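Local coordinates for putative Acetyltransferase from the GNAT family (Novosphingobium aromaticivorans DSM 12444, PDB 3EC4), which probably transfers acyl groups, as expected of a putative acetyltransferase of the GNAT family, at residues L8-P11 with V12-S15. Residues are numbered along the deposited sequence; the frame is centred on the assembly and turned at random.
Sequences LDRP and VWNS
Trp13 sets CG anti to its backbone N (chi1 -179°), while the Arg10 chain bends at chi3, and the two side chains run side by side at the start of helix 11-17. This is a helix N-terminus with Arg10 at the N-cap, where the torsions lay the guanidinium over the indole in a cation-pi stack. The guanidinium lies nearly flat on the indole, the planes 15° apart, with CZ of Arg10 4.1 Å from the centroid of the five-membered ring of Trp13. Within this pair NH1 of Arg10 comes closest, 3.4 Å from CG of Trp13. Arginine suits the place because its flat cation can stack and still bond around its rim: NE forms a salt bridge with Glu66, and NH2 reaches the carbonyl of Ala43. Tryptophan offers a broad indole to cations, and Arg31 also makes a cation-pi contact with it. With an alanine in place of Trp13, the guanidinium would probably lose its aromatic platform, and Arg31 its cation-pi partner. Proline fits the first helical turn, where its lack of an N-H costs no helix bond; its ring packs on Tyr194, His196 and Met219 of the central sheet. Asn14 suits this turn because its short amide can donate from ND2 to the carbonyl of Pro7, while its backbone N bonds Arg10 O at 2.8 Å. Serine is small enough to bring OG of Ser15 within 2.8 Å of Pro11 O, and Ser15 N bonds that oxygen at 3.0 Å, its donor standing 39° out of the carbonyl plane.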
ATOM      1  N   LEU A   8       7.810   8.913  -6.780  1.00 27.46           N
ATOM      2  CA  LEU A   8       6.492   8.268  -6.810  1.00 26.77           C
ATOM      3  C   LEU A   8       6.120   7.694  -8.188  1.00 26.33           C
ATOM      4  O   LEU A   8       5.104   7.013  -8.323  1.00 25.19           O
ATOM      5  CB  LEU A   8       5.427   9.232  -6.338  1.00 29.55           C
ATOM      6  CG  LEU A   8       5.459   9.763  -4.908  1.00 26.68           C
ATOM      7  CD1 LEU A   8       4.177  10.590  -4.757  1.00 25.52           C
ATOM      8  CD2 LEU A   8       5.477   8.570  -3.933  1.00 23.42           C
ATOM      9  N   ASP A   9       6.906   7.963  -9.213  1.00 27.68           N
ATOM     10  CA  ASP A   9       6.642   7.338 -10.524  1.00 27.28           C
ATOM     11  C   ASP A   9       6.908   5.839 -10.523  1.00 28.43           C
ATOM     12  O   ASP A   9       6.410   5.104 -11.367  1.00 32.40           O
ATOM     13  CB  ASP A   9       7.464   7.994 -11.616  1.00 27.10           C
ATOM     14  CG  ASP A   9       7.046   9.403 -11.896  1.00 32.48           C
ATOM     15  OD1 ASP A   9       5.942   9.840 -11.510  1.00 28.33           O
ATOM     16  OD2 ASP A   9       7.881  10.111 -12.465  1.00 33.55           O
ATOM     17  N   ARG A  10       7.783   5.386  -9.647  1.00 26.67           N
ATOM     18  CA  ARG A  10       8.067   3.972  -9.534  1.00 24.85           C
ATOM     19  C   ARG A  10       8.174   3.601  -8.072  1.00 24.64           C
ATOM     20  O   ARG A  10       9.283   3.472  -7.540  1.00 26.00           O
ATOM     21  CB  ARG A  10       9.351   3.622 -10.282  1.00 27.30           C
ATOM     22  CG  ARG A  10       9.359   3.934 -11.789  1.00 26.33           C
ATOM     23  CD  ARG A  10      10.481   3.145 -12.492  1.00 23.83           C
ATOM     24  NE  ARG A  10      10.134   1.743 -12.445  1.00 24.21           N
ATOM     25  CZ  ARG A  10      10.977   0.715 -12.518  1.00 27.84           C
ATOM     26  NH1 ARG A  10      12.282   0.882 -12.684  1.00 26.12           N
ATOM     27  NH2 ARG A  10      10.472  -0.506 -12.426  1.00 25.65           N
ATOM     28  N   PRO A  11       7.027   3.549  -7.369  1.00 25.58           N
ATOM     29  CA  PRO A  11       7.074   3.489  -5.893  1.00 25.71           C
ATOM     30  C   PRO A  11       7.622   2.169  -5.359  1.00 25.81           C
ATOM     31  O   PRO A  11       8.317   2.160  -4.354  1.00 25.61           O
ATOM     32  CB  PRO A  11       5.619   3.780  -5.460  1.00 27.62           C
ATOM     33  CG  PRO A  11       4.796   3.611  -6.671  1.00 28.10           C
ATOM     34  CD  PRO A  11       5.663   3.640  -7.889  1.00 27.19           C
ATOM     35  N   VAL A  12       7.403   1.078  -6.074  1.00 24.67           N
ATOM     36  CA  VAL A  12       7.977  -0.220  -5.659  1.00 23.71           C
ATOM     37  C   VAL A  12       9.487  -0.233  -5.867  1.00 25.30           C
ATOM     38  O   VAL A  12      10.256  -0.603  -4.967  1.00 26.25           O
ATOM     39  CB  VAL A  12       7.316  -1.411  -6.446  1.00 20.86           C
ATOM     40  CG1 VAL A  12       7.970  -2.733  -6.037  1.00 23.32           C
ATOM     41  CG2 VAL A  12       5.822  -1.423  -6.219  1.00 26.32           C
ATOM     42  N   TRP A  13       9.900   0.102  -7.091  1.00 24.94           N
ATOM     43  CA  TRP A  13      11.293   0.147  -7.441  1.00 25.26           C
ATOM     44  C   TRP A  13      12.045   1.043  -6.474  1.00 23.77           C
ATOM     45  O   TRP A  13      13.044   0.635  -5.865  1.00 24.03           O
ATOM     46  CB  TRP A  13      11.458   0.594  -8.885  1.00 26.88           C
ATOM     47  CG  TRP A  13      12.896   0.660  -9.373  1.00 24.26           C
ATOM     48  CD1 TRP A  13      13.631   1.787  -9.544  1.00 24.77           C
ATOM     49  CD2 TRP A  13      13.734  -0.432  -9.800  1.00 29.61           C
ATOM     50  NE1 TRP A  13      14.862   1.486 -10.044  1.00 23.74           N
ATOM     51  CE2 TRP A  13      14.969   0.129 -10.197  1.00 27.88           C
ATOM     52  CE3 TRP A  13      13.574  -1.820  -9.854  1.00 24.92           C
ATOM     53  CZ2 TRP A  13      16.042  -0.648 -10.650  1.00 30.69           C
ATOM     54  CZ3 TRP A  13      14.626  -2.589 -10.311  1.00 27.93           C
ATOM     55  CH2 TRP A  13      15.863  -1.996 -10.686  1.00 26.30           C
ATOM     56  N   ASN A  14      11.507   2.239  -6.283  1.00 22.46           N
ATOM     57  CA  ASN A  14      12.235   3.243  -5.546  1.00 23.40           C
ATOM     58  C   ASN A  14      12.272   2.976  -4.036  1.00 22.50           C
ATOM     59  O   ASN A  14      13.294   3.199  -3.401  1.00 23.60           O
ATOM     60  CB  ASN A  14      11.687   4.592  -5.891  1.00 22.53           C
ATOM     61  CG  ASN A  14      12.085   5.031  -7.281  1.00 25.46           C
ATOM     62  OD1 ASN A  14      13.132   4.616  -7.829  1.00 22.98           O
ATOM     63  ND2 ASN A  14      11.292   5.898  -7.848  1.00 24.85           N
ATOM     64  N   SER A  15      11.178   2.448  -3.499  1.00 22.33           N
ATOM     65  CA  SER A  15      11.160   2.103  -2.058  1.00 23.05           C
ATOM     66  C   SER A  15      12.159   0.990  -1.768  1.00 26.99           C
ATOM     67  O   SER A  15      12.901   1.060  -0.804  1.00 24.24           O
ATOM     68  CB  SER A  15       9.740   1.730  -1.577  1.00 25.74           C
ATOM     69  OG  SER A  15       9.230   0.581  -2.221  1.00 25.40           O
TER